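Local coordinates for aldehyde dehydrogenase (Trypanosoma brucei, PDB 5MYP), which probably oxidises aldehydes to carboxylic acids with NAD+ as the electron acceptor, as members of the aldehyde dehydrogenase family do, at residues N48-N53 with L133-L138; G250-A255 with A285-K290; T12-I17 with T186-K191; L395-N400 with R406-R411. All blocks are in the same frame, centred on the assembly; numbering follows the deposited sequence.

Interaction 1 of 4, residues N48-N53 with L133-L138; sequences NLVEEN and LILQPL
Leu135 is the residue of 133-138 that reaches helix 36-52, and it does so with a single methyl group set against Leu49 and Val50. Before it in sequence, Leu133 lies on Thr126 and Asn128, and Ile134 packs on Leu163 and Ile150. Leu135 follows, with CG held anti to its carbonyl carbon (chi1 -69°), which carries the isobutyl group out from the helix toward the last turn of 36-52. Its CD1 lies 3.9 Å from Val50 CG2 and 4.4 Å from Leu49 CD2, the second a looser touch. The side chains of Leu135 and Val50 run past one another in opposite directions and touch through one methyl from each. A leucine suits this place because the CA atoms of Val50 and Leu135 are 9.5 Å apart, a gap that needs a long apolar arm from one side and lets a compact valine answer from the other. Next along the chain, Gln136 bonds Glu83, and Pro137, whose nitrogen has no hydrogen to give to the preceding turn, kinks the helix. Leu138 then settles on Ala148 and Ile150. On the other segment, the end of helix 36-52 is tied down by Asn53, whose ND2 gives a nearly straight bond (169°) to Leu49 O at 2.8 Å. The thin contact is completed by other helices: Leu80 and Ile77 of helix 69-95 cover Leu135 and Val50 respectively, Leu166 and Leu167 of helix 157-170 cover Leu49, and strand 147-151 underlies helix 132-143.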
loop_
_atom_site.group_PDB
_atom_site.type_symbol
_atom_site.label_atom_id
_atom_site.label_comp_id
_atom_site.label_asym_id
_atom_site.label_seq_id
_atom_site.Cartn_x
_atom_site.Cartn_y
_atom_site.Cartn_z
ATOM N N ASN A 48 -18.965 -8.969 22.238
ATOM C CA ASN A 48 -20.274 -8.945 22.910
ATOM C C ASN A 48 -21.379 -8.419 21.986
ATOM O O ASN A 48 -22.481 -8.965 21.979
ATOM C CB ASN A 48 -20.233 -8.118 24.207
ATOM C CG ASN A 48 -19.297 -8.699 25.263
ATOM O OD1 ASN A 48 -18.900 -7.998 26.202
ATOM N ND2 ASN A 48 -18.940 -9.972 25.121
ATOM N N LEU A 49 -21.082 -7.378 21.206
ATOM C CA LEU A 49 -22.020 -6.860 20.189
ATOM C C LEU A 49 -22.516 -7.972 19.262
ATOM O O LEU A 49 -23.718 -8.100 19.026
ATOM C CB LEU A 49 -21.373 -5.737 19.360
ATOM C CG LEU A 49 -22.063 -5.258 18.073
ATOM C CD1 LEU A 49 -23.405 -4.630 18.374
ATOM C CD2 LEU A 49 -21.190 -4.265 17.325
ATOM N N VAL A 50 -21.584 -8.775 18.753
ATOM C CA VAL A 50 -21.919 -9.854 17.822
ATOM C C VAL A 50 -22.642 -10.996 18.544
ATOM O O VAL A 50 -23.710 -11.423 18.104
ATOM C CB VAL A 50 -20.668 -10.373 17.078
ATOM C CG1 VAL A 50 -21.009 -11.585 16.208
ATOM C CG2 VAL A 50 -20.064 -9.257 16.215
ATOM N N GLU A 51 -22.065 -11.471 19.647
ATOM C CA GLU A 51 -22.599 -12.641 20.365
ATOM C C GLU A 51 -23.954 -12.400 21.040
ATOM O O GLU A 51 -24.844 -13.246 20.948
ATOM C CB GLU A 51 -21.590 -13.157 21.393
ATOM C CG GLU A 51 -20.357 -13.790 20.771
ATOM C CD GLU A 51 -19.463 -14.473 21.796
ATOM O OE1 GLU A 51 -19.403 -14.020 22.961
ATOM O OE2 GLU A 51 -18.807 -15.471 21.435
ATOM N N GLU A 52 -24.110 -11.259 21.706
ATOM C CA GLU A 52 -25.373 -10.933 22.390
ATOM C C GLU A 52 -26.526 -10.662 21.425
ATOM O O GLU A 52 -27.685 -10.827 21.800
ATOM C CB GLU A 52 -25.210 -9.725 23.324
ATOM C CG GLU A 52 -24.257 -9.967 24.481
ATOM C CD GLU A 52 -24.029 -8.740 25.345
ATOM O OE1 GLU A 52 -24.758 -7.732 25.216
ATOM O OE2 GLU A 52 -23.101 -8.790 26.173
ATOM N N ASN A 53 -26.213 -10.252 20.193
ATOM C CA ASN A 53 -27.232 -9.880 19.210
ATOM C C ASN A 53 -27.222 -10.744 17.936
ATOM O O ASN A 53 -27.729 -10.317 16.896
ATOM C CB ASN A 53 -27.073 -8.396 18.867
ATOM C CG ASN A 53 -27.062 -7.516 20.105
ATOM O OD1 ASN A 53 -28.108 -7.235 20.680
ATOM N ND2 ASN A 53 -25.878 -7.087 20.525
ATOM N N LEU A 133 -18.455 -7.415 6.292
ATOM C CA LEU A 133 -17.617 -6.505 5.510
ATOM C C LEU A 133 -17.628 -5.053 5.998
ATOM O O LEU A 133 -16.995 -4.191 5.381
ATOM C CB LEU A 133 -17.979 -6.612 4.021
ATOM C CG LEU A 133 -17.812 -8.027 3.448
ATOM C CD1 LEU A 133 -18.218 -8.062 1.982
ATOM C CD2 LEU A 133 -16.393 -8.555 3.616
ATOM N N ILE A 134 -18.339 -4.782 7.096
ATOM C CA ILE A 134 -18.180 -3.530 7.847
ATOM C C ILE A 134 -17.405 -3.774 9.163
ATOM O O ILE A 134 -16.487 -3.010 9.482
ATOM C CB ILE A 134 -19.548 -2.805 8.054
ATOM C CG1 ILE A 134 -19.344 -1.314 8.352
ATOM C CG2 ILE A 134 -20.398 -3.452 9.135
ATOM C CD1 ILE A 134 -19.147 -0.461 7.120
ATOM N N LEU A 135 -17.738 -4.839 9.900
ATOM C CA LEU A 135 -17.083 -5.112 11.191
ATOM C C LEU A 135 -15.687 -5.726 11.093
ATOM O O LEU A 135 -14.830 -5.407 11.920
ATOM C CB LEU A 135 -17.964 -5.985 12.101
ATOM C CG LEU A 135 -19.254 -5.377 12.668
ATOM C CD1 LEU A 135 -19.837 -6.318 13.724
ATOM C CD2 LEU A 135 -19.013 -4.000 13.269
ATOM N N GLN A 136 -15.444 -6.602 10.117
ATOM C CA GLN A 136 -14.125 -7.255 10.017
ATOM C C GLN A 136 -12.985 -6.241 9.809
ATOM O O GLN A 136 -11.988 -6.311 10.525
ATOM C CB GLN A 136 -14.101 -8.382 8.968
ATOM C CG GLN A 136 -12.817 -9.203 8.992
ATOM C CD GLN A 136 -12.915 -10.521 8.247
ATOM O OE1 GLN A 136 -13.671 -10.661 7.293
ATOM N NE2 GLN A 136 -12.077 -11.467 8.628
ATOM N N PRO A 137 -13.139 -5.281 8.867
ATOM C CA PRO A 137 -12.139 -4.203 8.762
ATOM C C PRO A 137 -12.034 -3.334 10.022
ATOM O O PRO A 137 -10.929 -2.997 10.440
ATOM C CB PRO A 137 -12.641 -3.353 7.582
ATOM C CG PRO A 137 -13.549 -4.243 6.815
ATOM C CD PRO A 137 -14.165 -5.169 7.815
ATOM N N LEU A 138 -13.180 -2.978 10.605
ATOM C CA LEU A 138 -13.217 -2.169 11.826
ATOM C C LEU A 138 -12.418 -2.807 12.969
ATOM O O LEU A 138 -11.623 -2.131 13.617
ATOM C CB LEU A 138 -14.663 -1.925 12.271
ATOM C CG LEU A 138 -14.866 -1.111 13.554
ATOM C CD1 LEU A 138 -14.288 0.293 13.399
ATOM C CD2 LEU A 138 -16.338 -1.065 13.924
#

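Interaction 2 of 4, residues G250-A255 with A285-K290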
loop_
_atom_site.group_PDB
_atom_site.type_symbol
_atom_site.label_atom_id
_atom_site.label_comp_id
_atom_site.label_asym_id
_atom_site.label_seq_id
_atom_site.Cartn_x
_atom_site.Cartn_y
_atom_site.Cartn_z
ATOM N N GLY A 250 -20.485 -22.695 -3.688
ATOM C CA GLY A 250 -19.921 -21.348 -3.858
ATOM C C GLY A 250 -20.793 -20.407 -4.674
ATOM O O GLY A 250 -20.770 -19.193 -4.458
ATOM N N LYS A 251 -21.552 -20.967 -5.611
ATOM C CA LYS A 251 -22.490 -20.206 -6.437
ATOM C C LYS A 251 -23.832 -19.965 -5.743
ATOM O O LYS A 251 -24.421 -18.898 -5.900
ATOM C CB LYS A 251 -22.715 -20.943 -7.766
ATOM C CG LYS A 251 -23.325 -20.102 -8.875
ATOM C CD LYS A 251 -22.445 -18.911 -9.212
ATOM C CE LYS A 251 -22.632 -18.445 -10.643
ATOM N NZ LYS A 251 -21.771 -17.268 -10.940
ATOM N N ILE A 252 -24.312 -20.952 -4.986
ATOM C CA ILE A 252 -25.625 -20.873 -4.327
ATOM C C ILE A 252 -25.647 -19.873 -3.160
ATOM O O ILE A 252 -26.657 -19.194 -2.954
ATOM C CB ILE A 252 -26.126 -22.284 -3.894
ATOM C CG1 ILE A 252 -26.628 -23.045 -5.129
ATOM C CG2 ILE A 252 -27.240 -22.206 -2.845
ATOM C CD1 ILE A 252 -26.955 -24.505 -4.883
ATOM N N ILE A 253 -24.558 -19.792 -2.399
ATOM C CA ILE A 253 -24.497 -18.852 -1.270
ATOM C C ILE A 253 -24.728 -17.413 -1.747
ATOM O O ILE A 253 -24.140 -16.974 -2.744
ATOM C CB ILE A 253 -23.189 -18.966 -0.437
ATOM C CG1 ILE A 253 -21.932 -18.676 -1.275
ATOM C CG2 ILE A 253 -23.103 -20.338 0.228
ATOM C CD1 ILE A 253 -20.647 -18.751 -0.483
ATOM N N ASN A 254 -25.641 -16.722 -1.064
ATOM C CA ASN A 254 -26.049 -15.357 -1.405
ATOM C C ASN A 254 -26.545 -15.175 -2.858
ATOM O O ASN A 254 -26.468 -14.073 -3.416
ATOM C CB ASN A 254 -24.899 -14.386 -1.077
ATOM C CG ASN A 254 -25.385 -13.024 -0.620
ATOM O OD1 ASN A 254 -26.402 -12.905 0.066
ATOM N ND2 ASN A 254 -24.647 -11.990 -0.980
ATOM N N ALA A 255 -27.078 -16.250 -3.447
ATOM C CA ALA A 255 -27.519 -16.265 -4.849
ATOM C C ALA A 255 -26.447 -15.751 -5.825
ATOM O O ALA A 255 -26.737 -14.962 -6.726
ATOM C CB ALA A 255 -28.817 -15.485 -4.993
ATOM N N ALA A 285 -29.884 -31.353 -5.107
ATOM C CA ALA A 285 -29.618 -31.742 -3.721
ATOM C C ALA A 285 -29.659 -30.554 -2.752
ATOM O O ALA A 285 -30.304 -30.634 -1.704
ATOM C CB ALA A 285 -28.276 -32.450 -3.622
ATOM N N MET A 286 -29.006 -29.453 -3.117
ATOM C CA MET A 286 -28.890 -28.289 -2.227
ATOM C C MET A 286 -30.163 -27.441 -2.122
ATOM O O MET A 286 -30.472 -26.933 -1.047
ATOM C CB MET A 286 -27.705 -27.411 -2.642
ATOM C CG MET A 286 -26.370 -28.086 -2.403
ATOM S SD MET A 286 -24.953 -27.087 -2.907
ATOM C CE MET A 286 -23.672 -28.336 -2.934
ATOM N N LEU A 287 -30.893 -27.281 -3.224
ATOM C CA LEU A 287 -32.102 -26.448 -3.230
ATOM C C LEU A 287 -33.372 -27.224 -2.898
ATOM O O LEU A 287 -34.331 -26.637 -2.388
ATOM C CB LEU A 287 -32.264 -25.749 -4.580
ATOM C CG LEU A 287 -31.114 -24.815 -4.962
ATOM C CD1 LEU A 287 -31.340 -24.222 -6.340
ATOM C CD2 LEU A 287 -30.913 -23.710 -3.929
ATOM N N GLY A 288 -33.379 -28.523 -3.191
ATOM C CA GLY A 288 -34.543 -29.376 -2.951
ATOM C C GLY A 288 -35.517 -29.370 -4.114
ATOM O O GLY A 288 -35.635 -28.380 -4.835
ATOM N N ASP A 289 -36.236 -30.480 -4.264
ATOM C CA ASP A 289 -37.151 -30.706 -5.385
ATOM C C ASP A 289 -38.343 -29.744 -5.359
ATOM O O ASP A 289 -38.692 -29.161 -6.391
ATOM C CB ASP A 289 -37.636 -32.167 -5.370
ATOM C CG ASP A 289 -38.434 -32.552 -6.614
ATOM O OD1 ASP A 289 -38.029 -32.204 -7.746
ATOM O OD2 ASP A 289 -39.468 -33.235 -6.458
ATOM N N LYS A 290 -38.953 -29.572 -4.185
ATOM C CA LYS A 290 -40.157 -28.742 -4.058
ATOM C C LYS A 290 -39.909 -27.281 -4.438
ATOM O O LYS A 290 -40.712 -26.690 -5.163
ATOM C CB LYS A 290 -40.761 -28.821 -2.651
ATOM C CG LYS A 290 -42.121 -28.140 -2.551
ATOM C CD LYS A 290 -42.895 -28.517 -1.298
ATOM C CE LYS A 290 -44.207 -27.755 -1.244
ATOM N NZ LYS A 290 -45.162 -28.327 -0.258
#
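Ile252, in the last turn of helix 240-252, meets Met286 and Leu287 at the end of helix 272-287, its CD1 serving both and its CG2 adding a second touch on Leu287. Its CG1 stands anti to the carbonyl carbon (chi1 -76°), and the extended second torsion (171°) sends CD1 forward as the leading atom. That methyl lies 3.7 Å from Met286 CB and 3.8 Å from Met286 SD, so it rests against the thioether chain at both its root and its sulfur. The methionine is stretched out beyond CG, which lays a long flank across the isoleucine. CG2 of Ile252, anti to the backbone N and beside the carbonyl carbon, meets Leu287 CD2 at 4.1 Å; the same leucine methyl is 4.1 Å from Ile252 CD1 as well. Leu287 starts at a slant to the contact, and only the end of its side chain swings in. Beta-branching fits Ile252 for this place, since it provides methyls on two sides of CB. Pro349 of strand 346-353 touches both Ile252 and Leu287, while Glu245 and Trp249 of helix 240-252, with Phe474 of the second subunit, pack on Met286. Gly288 ends the helix with a positive phi of 87°; at its backbone angles a side chain would jam against the carbonyl O of Leu287, so a residue without one fits. Entirely carbon and sulfur, the contact is held by dispersion and exclusion of water, so the fit of the surfaces, rather than any directed bond, sets how the two helix ends meet.

Interaction 3 of 4, residues T12-I17 with T186-K191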
loop_
_atom_site.group_PDB
_atom_site.type_symbol
_atom_site.label_atom_id
_atom_site.label_comp_id
_atom_site.label_asym_id
_atom_site.label_seq_id
_atom_site.Cartn_x
_atom_site.Cartn_y
_atom_site.Cartn_z
ATOM N N THR A 12 -27.474 10.515 7.955
ATOM C CA THR A 12 -26.684 11.494 8.690
ATOM C C THR A 12 -26.756 12.821 7.943
ATOM O O THR A 12 -26.534 12.857 6.734
ATOM C CB THR A 12 -25.210 11.057 8.805
ATOM O OG1 THR A 12 -25.150 9.702 9.280
ATOM C CG2 THR A 12 -24.433 11.987 9.749
ATOM N N SER A 13 -27.082 13.899 8.655
ATOM C CA SER A 13 -27.118 15.229 8.048
ATOM C C SER A 13 -25.710 15.618 7.614
ATOM O O SER A 13 -24.727 15.269 8.280
ATOM C CB SER A 13 -27.682 16.277 9.012
ATOM O OG SER A 13 -26.740 16.606 10.019
ATOM N N LEU A 14 -25.621 16.348 6.509
ATOM C CA LEU A 14 -24.327 16.759 5.963
ATOM C C LEU A 14 -23.524 17.629 6.937
ATOM O O LEU A 14 -22.300 17.540 6.976
ATOM C CB LEU A 14 -24.505 17.474 4.612
ATOM C CG LEU A 14 -25.158 16.660 3.487
ATOM C CD1 LEU A 14 -25.290 17.502 2.223
ATOM C CD2 LEU A 14 -24.368 15.391 3.209
ATOM N N GLU A 15 -24.223 18.450 7.723
ATOM C CA GLU A 15 -23.596 19.304 8.732
ATOM C C GLU A 15 -22.961 18.501 9.877
ATOM O O GLU A 15 -21.950 18.929 10.440
ATOM C CB GLU A 15 -24.628 20.300 9.290
ATOM C CG GLU A 15 -24.177 21.060 10.529
ATOM C CD GLU A 15 -25.218 22.054 11.012
ATOM O OE1 GLU A 15 -25.335 22.251 12.240
ATOM O OE2 GLU A 15 -25.926 22.637 10.164
ATOM N N ASN A 16 -23.555 17.353 10.216
ATOM C CA ASN A 16 -23.024 16.472 11.278
ATOM C C ASN A 16 -21.823 15.613 10.864
ATOM O O ASN A 16 -21.116 15.103 11.734
ATOM C CB ASN A 16 -24.127 15.554 11.844
ATOM C CG ASN A 16 -25.098 16.289 12.765
ATOM O OD1 ASN A 16 -24.792 17.365 13.284
ATOM N ND2 ASN A 16 -26.267 15.700 12.981
ATOM N N ILE A 17 -21.595 15.444 9.561
ATOM C CA ILE A 17 -20.487 14.602 9.080
ATOM C C ILE A 17 -19.107 15.122 9.540
ATOM O O ILE A 17 -18.334 14.342 10.098
ATOM C CB ILE A 17 -20.586 14.332 7.549
ATOM C CG1 ILE A 17 -21.748 13.365 7.286
ATOM C CG2 ILE A 17 -19.277 13.763 6.995
ATOM C CD1 ILE A 17 -22.200 13.295 5.840
ATOM N N THR A 186 -21.867 9.714 1.396
ATOM C CA THR A 186 -20.563 9.106 1.104
ATOM C C THR A 186 -19.605 10.121 0.488
ATOM O O THR A 186 -18.442 10.193 0.883
ATOM C CB THR A 186 -20.701 7.883 0.178
ATOM O OG1 THR A 186 -21.628 6.954 0.753
ATOM C CG2 THR A 186 -19.360 7.181 -0.034
ATOM N N THR A 187 -20.095 10.902 -0.474
ATOM C CA THR A 187 -19.329 12.006 -1.054
ATOM C C THR A 187 -18.868 12.983 0.027
ATOM O O THR A 187 -17.707 13.389 0.033
ATOM C CB THR A 187 -20.146 12.752 -2.134
ATOM O OG1 THR A 187 -20.489 11.834 -3.175
ATOM C CG2 THR A 187 -19.364 13.914 -2.735
ATOM N N ALA A 188 -19.770 13.322 0.952
ATOM C CA ALA A 188 -19.466 14.258 2.040
ATOM C C ALA A 188 -18.412 13.725 3.024
ATOM O O ALA A 188 -17.494 14.458 3.400
ATOM C CB ALA A 188 -20.738 14.627 2.788
ATOM N N VAL A 189 -18.539 12.469 3.447
ATOM C CA VAL A 189 -17.554 11.899 4.388
ATOM C C VAL A 189 -16.177 11.750 3.721
ATOM O O VAL A 189 -15.160 11.936 4.374
ATOM C CB VAL A 189 -18.037 10.580 5.050
ATOM C CG1 VAL A 189 -18.016 9.407 4.086
ATOM C CG2 VAL A 189 -17.203 10.256 6.283
ATOM N N LEU A 190 -16.158 11.467 2.417
ATOM C CA LEU A 190 -14.906 11.400 1.642
ATOM C C LEU A 190 -14.135 12.730 1.486
ATOM O O LEU A 190 -12.944 12.707 1.149
ATOM C CB LEU A 190 -15.150 10.751 0.273
ATOM C CG LEU A 190 -15.337 9.226 0.297
ATOM C CD1 LEU A 190 -15.845 8.716 -1.041
ATOM C CD2 LEU A 190 -14.063 8.488 0.687
ATOM N N LYS A 191 -14.799 13.864 1.717
ATOM C CA LYS A 191 -14.120 15.159 1.792
ATOM C C LYS A 191 -13.325 15.340 3.087
ATOM O O LYS A 191 -12.380 16.128 3.124
ATOM C CB LYS A 191 -15.124 16.303 1.648
ATOM C CG LYS A 191 -15.798 16.346 0.290
ATOM C CD LYS A 191 -16.196 17.763 -0.097
ATOM C CE LYS A 191 -17.085 18.405 0.955
ATOM N NZ LYS A 191 -16.301 19.025 2.058
#
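Apolar contacts join the turn leading into helix 16-29, with its first residues, to helix 183-191, and Ala188 stands at the centre. The methyl CB of Ala188 receives two partners, Ile17 CD1 at 3.6 Å and Leu14 CD2 at 3.7 Å. Such a small residue suits the place: with CA atoms of Leu14 and Ala188 only 6.7 Å apart, the segments come close, and the lone methyl leaves room for both larger side chains to lean on it. Leu14 sets out at a slant to helix 183-191 and brings only its far end in. Ile17 is the deeper of the pair, its CG1 anti to the carbonyl carbon (chi1 -72°) so that CD1 reaches Ala188 while CG2, on the other branch, lies over the helix backbone at Val189. There Ile17 CG2 comes 3.6 Å from Val189 CA and 3.9 Å from Val189 CB, fitting the methyl close to the main chain. Polar bonds belong to the surroundings. Ser13 OG accepts from Asn16 N at 3.3 Å with a bent angle of 144°, a capping bond at the entry to helix 16-29; serine suits this role because its short hydroxyl can turn back to a backbone amide. Thr12 is tied by both side chain and backbone to Asn180, and Val179 touches Thr12, Ile17 and Val189, so the loop ahead of helix 183-191 joins the same patch. Chemically, then, the association depends on close hydrophobic fit graded from the exposed Leu14 to the buried Ile17, while the hydrogen bonds shape the N-terminal turn that presents these side chains.

Interaction 4 of 4, residues L395-N400 with R406-R411; sequences LYVFSN and RGVESR
Val408 CG1 is the methyl on which the contact turns, for it meets both Val397 and Leu395 of the strand. Val397 CG2 is the nearer at 3.7 Å, the two valines passing each other in opposite directions; Leu395 CD2 follows at 4.1 Å, its chain crossing at an angle. Leu395 and Val397, two apart in a strand, point to the same face, and Val408 has CG1 anti to its backbone N (chi1 173°), which places that methyl before them both. Valine suits strand and helix alike here: it is compact enough to let the CA atoms of Val397 and Val408 lie 8.0 Å apart. Around this shell, Phe404 of the same helix packs on Val397, and Thr412 and Ser414 on Leu395. The strand is held between neighbours, Leu395 and Val397 bonding to Val418, and Tyr396 to Pro229 and Val231. Beyond the helix lies the second subunit, whose Arg461 and Asp31 make salt bridges to Glu409 and Arg411. Strand 395-398, helix 402-411 and parallel strand 417-419 form a beta-alpha-beta unit, with helix packed on sheet as in the Rossmann-like catalytic domain of aldehyde dehydrogenases.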
loop_
_atom_site.group_PDB
_atom_site.type_symbol
_atom_site.label_atom_id
_atom_site.label_comp_id
_atom_site.label_asym_id
_atom_site.label_seq_id
_atom_site.Cartn_x
_atom_site.Cartn_y
_atom_site.Cartn_z
ATOM N N LEU A 395 -8.973 -17.301 -7.962
ATOM C CA LEU A 395 -8.836 -18.233 -9.074
ATOM C C LEU A 395 -8.873 -19.634 -8.486
ATOM O O LEU A 395 -8.185 -19.916 -7.505
ATOM C CB LEU A 395 -7.524 -17.990 -9.825
ATOM C CG LEU A 395 -7.207 -18.903 -11.021
ATOM C CD1 LEU A 395 -6.454 -18.144 -12.106
ATOM C CD2 LEU A 395 -6.423 -20.140 -10.611
ATOM N N TYR A 396 -9.667 -20.508 -9.093
ATOM C CA TYR A 396 -9.896 -21.846 -8.569
ATOM C C TYR A 396 -9.459 -22.888 -9.591
ATOM O O TYR A 396 -9.760 -22.756 -10.775
ATOM C CB TYR A 396 -11.377 -22.012 -8.227
ATOM C CG TYR A 396 -11.893 -20.971 -7.256
ATOM C CD1 TYR A 396 -11.283 -20.795 -6.020
ATOM C CD2 TYR A 396 -12.996 -20.168 -7.566
ATOM C CE1 TYR A 396 -11.741 -19.845 -5.119
ATOM C CE2 TYR A 396 -13.467 -19.221 -6.670
ATOM C CZ TYR A 396 -12.835 -19.064 -5.446
ATOM O OH TYR A 396 -13.296 -18.144 -4.532
ATOM N N VAL A 397 -8.737 -23.911 -9.131
ATOM C CA VAL A 397 -8.252 -24.992 -9.993
ATOM C C VAL A 397 -8.612 -26.332 -9.364
ATOM O O VAL A 397 -8.196 -26.617 -8.244
ATOM C CB VAL A 397 -6.718 -24.931 -10.193
ATOM C CG1 VAL A 397 -6.253 -26.025 -11.159
ATOM C CG2 VAL A 397 -6.300 -23.553 -10.688
ATOM N N PHE A 398 -9.391 -27.139 -10.078
ATOM C CA PHE A 398 -9.689 -28.505 -9.659
ATOM C C PHE A 398 -8.825 -29.457 -10.475
ATOM O O PHE A 398 -8.960 -29.526 -11.698
ATOM C CB PHE A 398 -11.176 -28.821 -9.823
ATOM C CG PHE A 398 -12.046 -28.159 -8.794
ATOM C CD1 PHE A 398 -12.472 -26.847 -8.969
ATOM C CD2 PHE A 398 -12.440 -28.840 -7.648
ATOM C CE1 PHE A 398 -13.273 -26.227 -8.020
ATOM C CE2 PHE A 398 -13.240 -28.228 -6.694
ATOM C CZ PHE A 398 -13.659 -26.917 -6.881
ATOM N N SER A 399 -7.920 -30.161 -9.792
ATOM C CA SER A 399 -6.961 -31.058 -10.437
ATOM C C SER A 399 -6.252 -31.943 -9.405
ATOM O O SER A 399 -6.060 -31.539 -8.254
ATOM C CB SER A 399 -5.924 -30.250 -11.233
ATOM O OG SER A 399 -4.892 -31.074 -11.752
ATOM N N ASN A 400 -5.879 -33.149 -9.833
ATOM C CA ASN A 400 -5.010 -34.043 -9.058
ATOM C C ASN A 400 -3.580 -34.086 -9.630
ATOM O O ASN A 400 -2.760 -34.881 -9.167
ATOM C CB ASN A 400 -5.606 -35.462 -9.019
ATOM C CG ASN A 400 -6.879 -35.544 -8.195
ATOM O OD1 ASN A 400 -7.928 -35.947 -8.692
ATOM N ND2 ASN A 400 -6.790 -35.174 -6.925
ATOM N N ARG A 406 0.676 -26.244 -10.955
ATOM C CA ARG A 406 1.850 -25.360 -10.964
ATOM C C ARG A 406 1.885 -24.458 -12.199
ATOM O O ARG A 406 2.213 -23.275 -12.093
ATOM C CB ARG A 406 3.146 -26.182 -10.880
ATOM C CG ARG A 406 4.401 -25.356 -10.617
ATOM C CD ARG A 406 5.601 -26.223 -10.282
ATOM N NE ARG A 406 6.813 -25.420 -10.099
ATOM C CZ ARG A 406 7.999 -25.891 -9.710
ATOM N NH1 ARG A 406 8.176 -27.187 -9.444
ATOM N NH2 ARG A 406 9.028 -25.055 -9.585
ATOM N N GLY A 407 1.554 -25.024 -13.359
ATOM C CA GLY A 407 1.498 -24.273 -14.612
ATOM C C GLY A 407 0.459 -23.165 -14.617
ATOM O O GLY A 407 0.743 -22.045 -15.053
ATOM N N VAL A 408 -0.739 -23.471 -14.119
ATOM C CA VAL A 408 -1.830 -22.493 -14.050
ATOM C C VAL A 408 -1.506 -21.382 -13.042
ATOM O O VAL A 408 -1.705 -20.209 -13.345
ATOM C CB VAL A 408 -3.191 -23.159 -13.712
ATOM C CG1 VAL A 408 -4.281 -22.110 -13.487
ATOM C CG2 VAL A 408 -3.612 -24.114 -14.824
ATOM N N GLU A 409 -1.009 -21.756 -11.859
ATOM C CA GLU A 409 -0.592 -20.787 -10.830
ATOM C C GLU A 409 0.465 -19.810 -11.344
ATOM O O GLU A 409 0.326 -18.595 -11.202
ATOM C CB GLU A 409 -0.020 -21.504 -9.600
ATOM C CG GLU A 409 -1.050 -22.180 -8.712
ATOM C CD GLU A 409 -0.430 -22.994 -7.585
ATOM O OE1 GLU A 409 0.791 -22.865 -7.325
ATOM O OE2 GLU A 409 -1.168 -23.762 -6.937
ATOM N N SER A 410 1.514 -20.359 -11.949
ATOM C CA SER A 410 2.663 -19.570 -12.373
ATOM C C SER A 410 2.383 -18.662 -13.582
ATOM O O SER A 410 3.108 -17.688 -13.787
ATOM C CB SER A 410 3.858 -20.495 -12.647
ATOM O OG SER A 410 3.622 -21.315 -13.772
ATOM N N ARG A 411 1.344 -18.965 -14.362
ATOM C CA ARG A 411 1.016 -18.207 -15.582
ATOM C C ARG A 411 -0.241 -17.326 -15.473
ATOM O O ARG A 411 -0.658 -16.729 -16.472
ATOM C CB ARG A 411 0.867 -19.180 -16.760
ATOM C CG ARG A 411 2.129 -19.953 -17.109
ATOM C CD ARG A 411 3.135 -19.088 -17.842
ATOM N NE ARG A 411 4.414 -19.775 -18.044
ATOM C CZ ARG A 411 5.456 -19.271 -18.710
ATOM N NH1 ARG A 411 5.397 -18.060 -19.262
ATOM N NH2 ARG A 411 6.572 -19.987 -18.828
#

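Overall arrangement
Along the chain, interaction 3 spans the widest stretch and encloses interaction 1; interactions 2 and 4 follow in turn. Interactions 1 and 3, with centres 23 Å apart, involve the consecutive helices 16-29 and 36-52, and their partners, helices 132-143 and 183-191, belong to the region of the sheet containing strands 110-124, 147-151 and 196-200. Interactions 2 and 4, centres 26 Å apart, belong to the other half, built on the sheet containing strands 229-232 and 395-398. The extremes, interactions 3 and 4, are 45 Å apart between centres on opposite sides of the chain's centre. None touches another, so the apolar joins are spread over both halves of the fold.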